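Local coordinates for tyrosyl-DNA phosphodiesterase 2 (Danio rerio, PDB 4F1H), which belongs to the endonuclease/exonuclease/phosphatase family of the DNase I-like clan and carries a bound magnesium ion and DNA in this structure, at residues Ser5-Asn10 and Ala31-Asp36; Gly25-Leu30 and Gln49-Arg54; Val38-Leu43 and Gly71-Lys76. One frame throughout, in Å; residues are numbered along the deposited sequence.

From the N terminus, strand 4-10 leads into helix 19-33, and interaction 1 (5-10 with 31-36) closes this first loop where the chain leaves the helix and meets strand 4-10 again. Strand 37-43 follows and completes a beta-alpha-beta unit. Helix 45-54 then returns to pack on helix 19-33 in interaction 2 (25-30 with 49-54), whose segments alternate along the chain with those of interaction 1 and of interaction 3. Interaction 3 (38-43 with 71-76) adds strand 69-75 to the same mixed sheet; it follows interaction 1 in series, opening after the first has closed. Leu-30 and Leu-51 of the helices meet Met-73, Val-38, Leu-40 and Leu-43, joining the helical layer to the sheet.

Interaction 1 of 3, residues Ser5-Asn10 and Ala31-Asp36; sequences SIISWN and ALYTPD
Ser-5 and Asp-36 grip each other through two hydrogen bonds of opposite direction. The backbone N of Ser-5 donates to OD2 of Asp-36 at 2.9 Å, reaching this oxygen on its anti side and 32° out of the carboxylate plane. In return the backbone N of Asp-36 donates to OG of Ser-5 over a longer 3.3 Å. OG is available there because chi1 of 61° tucks it between the backbone N and the carbonyl carbon of its own residue, where it also lies 3.3 Å from CA of Pro-35. A water bound 2.7 Å from Ser-5 OG reaches OD2 of Asp-36 by a weak bond.

Two residues on, Ile-7 turns its CG1 branch to the loop. Its CD1 rests 3.8 Å from CG of Pro-35 and 3.9 Å from CB of Tyr-33, the side chains of Ile-7 and Tyr-33 crossing at about a right angle, while the phenol of Tyr-33 leaves the strand and its ring meets that of Tyr-245. Leu-30 touches both Ile-7 and Pro-35.

The loop itself is set by Thr-34, which leaves helix 19-33 with positive phi (36°) and swings the chain into Pro-35. This is the helix-to-strand return of a beta-alpha-beta unit, in which strands 4-10 and 37-43 are parallel neighbours. Arg-78 forms a salt bridge with the other carboxylate oxygen of Asp-36, OD1. With one oxygen turned to a backbone N-H and the other to a guanidinium, this buried carboxylate is probably kept ionised and restrained in rotation.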
loop_
_atom_site.group_PDB
_atom_site.type_symbol
_atom_site.label_atom_id
_atom_site.label_comp_id
_atom_site.label_asym_id
_atom_site.label_seq_id
_atom_site.Cartn_x
_atom_site.Cartn_y
_atom_site.Cartn_z
ATOM N N SER B 5 22.307 16.087 -7.020
ATOM C CA SER B 5 22.037 15.919 -5.574
ATOM C C SER B 5 20.815 16.708 -5.178
ATOM O O SER B 5 20.549 17.781 -5.729
ATOM C CB SER B 5 23.218 16.384 -4.721
ATOM O OG SER B 5 23.478 17.749 -4.932
ATOM N N ILE B 6 20.076 16.206 -4.189
ATOM C CA ILE B 6 18.870 16.906 -3.738
ATOM C C ILE B 6 18.784 16.862 -2.228
ATOM O O ILE B 6 19.405 16.006 -1.600
ATOM C CB ILE B 6 17.570 16.270 -4.315
ATOM C CG1 ILE B 6 17.299 14.904 -3.666
ATOM C CG2 ILE B 6 17.632 16.168 -5.838
ATOM C CD1 ILE B 6 15.937 14.316 -4.024
ATOM N N ILE B 7 18.034 17.800 -1.641
ATOM C CA ILE B 7 17.647 17.698 -0.239
ATOM C C ILE B 7 16.137 17.841 -0.240
ATOM O O ILE B 7 15.629 18.634 -1.012
ATOM C CB ILE B 7 18.283 18.793 0.623
ATOM C CG1 ILE B 7 19.753 18.400 0.904
ATOM C CG2 ILE B 7 17.484 19.033 1.955
ATOM C CD1 ILE B 7 20.508 19.393 1.780
ATOM N N SER B 8 15.424 17.066 0.577
ATOM C CA SER B 8 13.980 17.284 0.753
ATOM C C SER B 8 13.750 17.397 2.254
ATOM O O SER B 8 14.291 16.614 3.061
ATOM C CB SER B 8 13.175 16.088 0.215
ATOM O OG SER B 8 11.762 16.301 0.362
ATOM N N TRP B 9 12.963 18.379 2.667
ATOM C CA TRP B 9 12.804 18.619 4.115
ATOM C C TRP B 9 11.514 19.360 4.420
ATOM O O TRP B 9 11.254 20.440 3.868
ATOM C CB TRP B 9 13.989 19.436 4.620
ATOM C CG TRP B 9 14.377 19.223 6.061
ATOM C CD1 TRP B 9 13.601 18.782 7.108
ATOM C CD2 TRP B 9 15.696 19.424 6.591
ATOM N NE1 TRP B 9 14.373 18.719 8.272
ATOM C CE2 TRP B 9 15.642 19.145 7.974
ATOM C CE3 TRP B 9 16.892 19.875 6.032
ATOM C CZ2 TRP B 9 16.769 19.223 8.814
ATOM C CZ3 TRP B 9 18.038 19.982 6.889
ATOM C CH2 TRP B 9 17.942 19.651 8.259
ATOM N N ASN B 10 10.714 18.811 5.342
ATOM C CA ASN B 10 9.601 19.572 5.902
ATOM C C ASN B 10 10.198 20.384 7.060
ATOM O O ASN B 10 10.669 19.817 8.059
ATOM C CB ASN B 10 8.506 18.583 6.385
ATOM C CG ASN B 10 7.356 19.277 7.077
ATOM O OD1 ASN B 10 7.547 20.293 7.743
ATOM N ND2 ASN B 10 6.156 18.716 6.960
ATOM N N ALA B 31 24.569 25.209 2.874
ATOM C CA ALA B 31 25.934 25.692 2.599
ATOM C C ALA B 31 26.893 24.497 2.543
ATOM O O ALA B 31 27.833 24.451 1.728
ATOM C CB ALA B 31 26.359 26.670 3.647
ATOM N N LEU B 32 26.634 23.509 3.390
ATOM C CA LEU B 32 27.496 22.306 3.412
ATOM C C LEU B 32 27.238 21.347 2.248
ATOM O O LEU B 32 28.173 20.915 1.552
ATOM C CB LEU B 32 27.346 21.588 4.764
ATOM C CG LEU B 32 28.025 20.224 4.859
ATOM C CD1 LEU B 32 29.516 20.371 4.625
ATOM C CD2 LEU B 32 27.767 19.697 6.254
ATOM N N TYR B 33 25.966 21.003 2.020
ATOM C CA TYR B 33 25.618 19.989 1.041
ATOM C C TYR B 33 25.479 20.510 -0.392
ATOM O O TYR B 33 25.519 19.715 -1.318
ATOM C CB TYR B 33 24.343 19.234 1.457
ATOM C CG TYR B 33 24.645 18.250 2.584
ATOM C CD1 TYR B 33 24.706 18.679 3.914
ATOM C CD2 TYR B 33 24.880 16.907 2.317
ATOM C CE1 TYR B 33 25.025 17.771 4.957
ATOM C CE2 TYR B 33 25.196 16.010 3.342
ATOM C CZ TYR B 33 25.251 16.461 4.661
ATOM O OH TYR B 33 25.576 15.601 5.708
ATOM N N THR B 34 25.316 21.829 -0.543
ATOM C CA THR B 34 25.155 22.487 -1.847
ATOM C C THR B 34 24.358 21.658 -2.853
ATOM O O THR B 34 24.829 21.357 -3.961
ATOM C CB THR B 34 26.530 22.944 -2.445
ATOM O OG1 THR B 34 27.371 21.791 -2.649
ATOM C CG2 THR B 34 27.184 23.943 -1.529
ATOM N N PRO B 35 23.112 21.291 -2.481
ATOM C CA PRO B 35 22.310 20.419 -3.338
ATOM C C PRO B 35 21.935 21.155 -4.616
ATOM O O PRO B 35 21.715 22.369 -4.556
ATOM C CB PRO B 35 21.041 20.158 -2.497
ATOM C CG PRO B 35 21.007 21.294 -1.448
ATOM C CD PRO B 35 22.451 21.645 -1.211
ATOM N N ASP B 36 21.844 20.447 -5.729
ATOM C CA ASP B 36 21.291 21.025 -6.970
ATOM C C ASP B 36 19.815 21.433 -6.863
ATOM O O ASP B 36 19.414 22.424 -7.462
ATOM C CB ASP B 36 21.474 20.036 -8.109
ATOM C CG ASP B 36 22.937 19.675 -8.289
ATOM O OD1 ASP B 36 23.775 20.614 -8.247
ATOM O OD2 ASP B 36 23.255 18.463 -8.414
HETATM O O HOH W 1 25.778 18.279 -6.140
#

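Interaction 2 of 3, residues Gly25-Leu30 and Gln49-Arg54; sequences GLCSYL and QYLKKR
Cys-27 is the residue of helix 19-33 that enters most deeply between the side chains of helix 45-54. In the conformer of Arg-54 given here, one of two, its CB lies under one face of the Arg-54 guanidinium, offset toward the rim. One bond further out, SG points away from its own carbonyl carbon (chi1 -72°) and, with the arginine so placed, passes beneath it to reach CD2 of Leu-51 at 3.5 Å. There it also lies 4.0 Å from CE2 of Tyr-50, an oblique sulfur-aromatic contact, 62° off the ring normal.

The segments of the two helices run in roughly the same direction, 35° apart with their axes 10.7 Å from each other, as neighbouring helices covering one face of the mixed sheet of this DNase I-like fold. On the sheet side, the methyls of Leu-26 and Leu-51 meet CD2 to CD2 at 3.8 Å, the two side chains crossing at about a right angle; Leu-26 continues onto Trp-9, and Leu-51 onto Leu-40, Leu-43 and Phe-60.

On the outer side Arg-54 folds back over the groove, its chain bent at chi2 and chi3. In this conformer the bend brings NH1 to the hydroxyl of Tyr-50 within the same helix, a short and bent hydrogen bond with the hydroxyl oxygen tilted out of the guanidinium plane, which would help to keep the flat group over Cys-27. Tyr-50 and Arg-54 both also touch Arg-24, nearly one turn earlier on helix 19-33.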
loop_
_atom_site.group_PDB
_atom_site.type_symbol
_atom_site.label_atom_id
_atom_site.label_comp_id
_atom_site.label_asym_id
_atom_site.label_seq_id
_atom_site.Cartn_x
_atom_site.Cartn_y
_atom_site.Cartn_z
ATOM N N GLY B 25 19.754 27.110 10.837
ATOM C CA GLY B 25 20.141 25.702 10.807
ATOM C C GLY B 25 20.007 25.098 9.416
ATOM O O GLY B 25 20.929 24.456 8.901
ATOM N N LEU B 26 18.846 25.291 8.789
ATOM C CA LEU B 26 18.676 24.779 7.441
ATOM C C LEU B 26 19.719 25.377 6.503
ATOM O O LEU B 26 20.278 24.675 5.676
ATOM C CB LEU B 26 17.245 25.059 6.921
ATOM C CG LEU B 26 17.006 24.767 5.441
ATOM C CD1 LEU B 26 17.180 23.287 5.123
ATOM C CD2 LEU B 26 15.571 25.240 5.071
ATOM N N CYS B 27 19.965 26.679 6.617
ATOM C CA CYS B 27 20.926 27.328 5.719
ATOM C C CYS B 27 22.324 26.763 5.886
ATOM O O CYS B 27 23.090 26.692 4.900
ATOM C CB CYS B 27 20.965 28.834 5.945
ATOM S SG CYS B 27 19.457 29.624 5.300
ATOM N N SER B 28 22.664 26.359 7.111
ATOM C CA SER B 28 23.981 25.731 7.348
ATOM C C SER B 28 24.078 24.406 6.584
ATOM O O SER B 28 25.109 24.090 5.972
ATOM C CB SER B 28 24.214 25.505 8.842
ATOM O OG SER B 28 25.475 24.881 9.078
ATOM N N TYR B 29 22.985 23.640 6.574
ATOM C CA TYR B 29 22.950 22.423 5.769
ATOM C C TYR B 29 23.077 22.692 4.304
ATOM O O TYR B 29 23.768 21.939 3.598
ATOM C CB TYR B 29 21.707 21.530 6.053
ATOM C CG TYR B 29 21.847 20.778 7.363
ATOM C CD1 TYR B 29 22.562 19.581 7.429
ATOM C CD2 TYR B 29 21.299 21.294 8.534
ATOM C CE1 TYR B 29 22.705 18.912 8.663
ATOM C CE2 TYR B 29 21.427 20.651 9.764
ATOM C CZ TYR B 29 22.134 19.455 9.816
ATOM O OH TYR B 29 22.280 18.858 11.066
ATOM N N LEU B 30 22.367 23.715 3.789
ATOM C CA LEU B 30 22.480 24.053 2.374
ATOM C C LEU B 30 23.891 24.476 1.987
ATOM O O LEU B 30 24.367 24.105 0.912
ATOM C CB LEU B 30 21.505 25.182 2.011
ATOM C CG LEU B 30 20.047 24.782 2.211
ATOM C CD1 LEU B 30 19.146 25.907 1.615
ATOM C CD2 LEU B 30 19.676 23.421 1.634
ATOM N N GLN B 49 11.259 34.223 3.549
ATOM C CA GLN B 49 11.831 35.573 3.525
ATOM C C GLN B 49 13.292 35.460 3.960
ATOM O O GLN B 49 14.205 35.910 3.247
ATOM C CB GLN B 49 11.038 36.511 4.460
ATOM C CG GLN B 49 11.235 38.006 4.203
ATOM C CD GLN B 49 10.402 38.912 5.134
ATOM O OE1 GLN B 49 9.304 38.557 5.569
ATOM N NE2 GLN B 49 10.932 40.091 5.422
ATOM N N TYR B 50 13.520 34.800 5.092
ATOM C CA TYR B 50 14.893 34.580 5.546
ATOM C C TYR B 50 15.755 33.793 4.539
ATOM O O TYR B 50 16.891 34.184 4.230
ATOM C CB TYR B 50 14.944 33.908 6.910
ATOM C CG TYR B 50 16.379 33.814 7.354
ATOM C CD1 TYR B 50 17.104 34.973 7.649
ATOM C CD2 TYR B 50 17.046 32.593 7.386
ATOM C CE1 TYR B 50 18.446 34.915 8.018
ATOM C CE2 TYR B 50 18.395 32.523 7.767
ATOM C CZ TYR B 50 19.081 33.692 8.079
ATOM O OH TYR B 50 20.409 33.643 8.448
ATOM N N LEU B 51 15.247 32.661 4.054
ATOM C CA LEU B 51 16.027 31.858 3.106
ATOM C C LEU B 51 16.447 32.592 1.831
ATOM O O LEU B 51 17.550 32.382 1.336
ATOM C CB LEU B 51 15.265 30.598 2.690
ATOM C CG LEU B 51 14.861 29.565 3.719
ATOM C CD1 LEU B 51 14.105 28.463 2.967
ATOM C CD2 LEU B 51 16.108 28.982 4.390
ATOM N N LYS B 52 15.544 33.390 1.267
ATOM C CA LYS B 52 15.814 34.139 0.044
ATOM C C LYS B 52 16.951 35.159 0.244
ATOM O O LYS B 52 17.786 35.385 -0.657
ATOM C CB LYS B 52 14.513 34.770 -0.465
ATOM C CG LYS B 52 13.603 33.715 -1.084
ATOM C CD LYS B 52 12.366 34.282 -1.809
ATOM C CE LYS B 52 11.477 34.984 -0.829
ATOM N NZ LYS B 52 10.074 35.146 -1.290
ATOM N N LYS B 53 17.021 35.713 1.448
ATOM C CA LYS B 53 18.104 36.633 1.824
ATOM C C LYS B 53 19.467 35.942 1.894
ATOM O O LYS B 53 20.489 36.520 1.490
ATOM C CB LYS B 53 17.796 37.258 3.194
ATOM C CG LYS B 53 18.041 38.769 3.313
ATOM C CD LYS B 53 19.516 39.118 3.511
ATOM C CE LYS B 53 19.679 40.495 4.172
ATOM N NZ LYS B 53 18.789 41.529 3.554
ATOM N N ARG B 54 19.480 34.717 2.418
ATOM C CA ARG B 54 20.724 33.989 2.672
ATOM C C ARG B 54 21.161 33.134 1.489
ATOM O O ARG B 54 22.322 33.175 1.078
ATOM C CB ARG B 54 20.573 33.087 3.905
ATOM C CG ARG B 54 20.842 33.759 5.243
ATOM C CD ARG B 54 22.336 33.798 5.578
ATOM N NE ARG B 54 22.973 32.476 5.630
ATOM C CZ ARG B 54 23.018 31.696 6.710
ATOM N NH1 ARG B 54 22.442 32.081 7.844
ATOM N NH2 ARG B 54 23.634 30.522 6.655
#

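Interaction 3 of 3, residues Val38-Leu43 and Gly71-Lys76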
loop_
_atom_site.group_PDB
_atom_site.type_symbol
_atom_site.label_atom_id
_atom_site.label_comp_id
_atom_site.label_asym_id
_atom_site.label_seq_id
_atom_site.Cartn_x
_atom_site.Cartn_y
_atom_site.Cartn_z
ATOM N N VAL B 38 16.432 21.705 -3.955
ATOM C CA VAL B 38 15.893 21.543 -2.604
ATOM C C VAL B 38 14.381 21.518 -2.729
ATOM O O VAL B 38 13.796 22.373 -3.391
ATOM C CB VAL B 38 16.274 22.692 -1.673
ATOM C CG1 VAL B 38 15.945 22.333 -0.221
ATOM C CG2 VAL B 38 17.772 23.033 -1.804
ATOM N N PHE B 39 13.759 20.526 -2.092
ATOM C CA PHE B 39 12.305 20.410 -2.066
ATOM C C PHE B 39 11.911 20.642 -0.604
ATOM O O PHE B 39 12.360 19.894 0.292
ATOM C CB PHE B 39 11.877 18.962 -2.435
ATOM C CG PHE B 39 12.345 18.477 -3.774
ATOM C CD1 PHE B 39 13.581 17.867 -3.932
ATOM C CD2 PHE B 39 11.510 18.562 -4.883
ATOM C CE1 PHE B 39 14.003 17.364 -5.181
ATOM C CE2 PHE B 39 11.922 18.041 -6.143
ATOM C CZ PHE B 39 13.140 17.416 -6.285
ATOM N N LEU B 40 11.102 21.677 -0.345
ATOM C CA LEU B 40 10.782 22.034 1.047
ATOM C C LEU B 40 9.305 21.988 1.252
ATOM O O LEU B 40 8.517 22.272 0.327
ATOM C CB LEU B 40 11.284 23.434 1.391
ATOM C CG LEU B 40 12.811 23.580 1.342
ATOM C CD1 LEU B 40 13.244 25.036 1.551
ATOM C CD2 LEU B 40 13.459 22.692 2.376
ATOM N N GLN B 41 8.920 21.598 2.464
ATOM C CA GLN B 41 7.497 21.631 2.815
ATOM C C GLN B 41 7.251 22.413 4.092
ATOM O O GLN B 41 8.144 22.553 4.924
ATOM C CB GLN B 41 6.893 20.200 2.887
ATOM C CG GLN B 41 7.143 19.383 1.612
ATOM C CD GLN B 41 8.535 18.732 1.639
ATOM O OE1 GLN B 41 9.016 18.303 2.702
ATOM N NE2 GLN B 41 9.189 18.685 0.493
ATOM N N GLU B 42 6.040 22.966 4.221
ATOM C CA GLU B 42 5.641 23.730 5.401
ATOM C C GLU B 42 6.521 24.964 5.619
ATOM O O GLU B 42 6.813 25.372 6.758
ATOM C CB GLU B 42 5.548 22.804 6.618
ATOM C CG GLU B 42 4.462 23.200 7.580
ATOM C CD GLU B 42 4.345 22.231 8.744
ATOM O OE1 GLU B 42 4.647 22.676 9.858
ATOM O OE2 GLU B 42 3.951 21.047 8.517
ATOM N N LEU B 43 6.900 25.594 4.505
ATOM C CA LEU B 43 7.430 26.966 4.573
ATOM C C LEU B 43 6.301 27.894 5.015
ATOM O O LEU B 43 5.121 27.623 4.754
ATOM C CB LEU B 43 7.862 27.400 3.182
ATOM C CG LEU B 43 9.095 26.653 2.674
ATOM C CD1 LEU B 43 9.239 26.917 1.197
ATOM C CD2 LEU B 43 10.295 27.120 3.396
ATOM N N GLY B 71 8.065 24.474 -1.443
ATOM C CA GLY B 71 8.913 25.255 -2.331
ATOM C C GLY B 71 9.897 24.345 -3.040
ATOM O O GLY B 71 10.143 23.243 -2.578
ATOM N N ILE B 72 10.401 24.789 -4.186
ATOM C CA ILE B 72 11.500 24.131 -4.858
ATOM C C ILE B 72 12.588 25.184 -5.069
ATOM O O ILE B 72 12.312 26.276 -5.569
ATOM C CB ILE B 72 11.061 23.517 -6.206
ATOM C CG1 ILE B 72 10.085 22.362 -5.996
ATOM C CG2 ILE B 72 12.274 23.014 -6.986
ATOM C CD1 ILE B 72 9.572 21.810 -7.359
ATOM N N MET B 73 13.818 24.882 -4.626
ATOM C CA MET B 73 14.960 25.789 -4.840
ATOM C C MET B 73 15.856 25.106 -5.849
ATOM O O MET B 73 16.152 23.891 -5.731
ATOM C CB MET B 73 15.730 25.991 -3.523
ATOM C CG MET B 73 14.873 26.641 -2.457
ATOM S SD MET B 73 15.693 26.572 -0.822
ATOM C CE MET B 73 17.249 27.454 -1.152
ATOM N N LEU B 74 16.300 25.867 -6.852
ATOM C CA LEU B 74 17.175 25.347 -7.918
ATOM C C LEU B 74 18.547 26.029 -7.872
ATOM O O LEU B 74 18.634 27.257 -7.821
ATOM C CB LEU B 74 16.547 25.637 -9.303
ATOM C CG LEU B 74 15.130 25.106 -9.487
ATOM C CD1 LEU B 74 14.516 25.531 -10.858
ATOM C CD2 LEU B 74 15.124 23.602 -9.299
ATOM N N ARG B 75 19.636 25.260 -7.856
ATOM C CA ARG B 75 20.954 25.889 -7.817
ATOM C C ARG B 75 21.266 26.484 -9.194
ATOM O O ARG B 75 21.462 25.734 -10.155
ATOM C CB ARG B 75 22.027 24.861 -7.460
ATOM C CG ARG B 75 23.388 25.540 -7.086
ATOM C CD ARG B 75 24.225 24.699 -6.097
ATOM N NE ARG B 75 25.412 25.459 -5.669
ATOM C CZ ARG B 75 25.587 26.018 -4.466
ATOM N NH1 ARG B 75 24.684 25.880 -3.500
ATOM N NH2 ARG B 75 26.700 26.702 -4.208
ATOM N N LYS B 76 21.354 27.810 -9.277
ATOM C CA LYS B 76 21.424 28.487 -10.574
ATOM C C LYS B 76 22.637 28.089 -11.401
ATOM O O LYS B 76 22.568 28.047 -12.635
ATOM C CB LYS B 76 21.383 30.001 -10.366
ATOM C CG LYS B 76 20.051 30.490 -9.814
ATOM C CD LYS B 76 20.009 32.021 -9.657
ATOM C CE LYS B 76 20.554 32.498 -8.337
ATOM N NZ LYS B 76 20.538 34.007 -8.261
#
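An antiparallel strand pair in the six-stranded mixed sheet brings Val-38, Phe-39 and Leu-40 opposite Met-73, Ile-72 and Gly-71. Val-38 and Met-73 form a hydrogen-bonded pair, each N donating to the other's O at 2.8 Å and lying in the plane of the carbonyl it meets. Leu-40 and Gly-71 form the second such pair; here both donors are tilted from the carbonyl planes, the N of Gly-71 by 34° from that of Leu-40 O. Between them, Phe-39 and Ile-72 are a non-hydrogen-bonded pair, and CA of Ile-72 makes a CA-H...O contact of 3.2 Å with Val-38 O.

Strand 37-43 thus sits between two neighbours of opposite sense, parallel to strand 4-10 through backbone bonds of Phe-39 and Gln-41, and antiparallel to strand 69-75. On the face turned to the helices, Val-38 and Met-73 lie side by side, CB to CB at 3.8 Å. SD of Met-73 rests 3.7 Å from CD1 of Leu-40, and the bend at chi3 (59°) turns the methyl CE beyond it onto Leu-30. Glu-42 and Leu-43 form a G1 beta bulge against strand 69-75 where the chain turns a corner, and Leu-43 brings CD1 to 3.8 Å from Gly-71 N, packing against the glycine itself. The other face carries Phe-39, whose CD2 is 4.2 Å from CG1 of Ile-72; both side chains also touch Thr-114 of the second sheet.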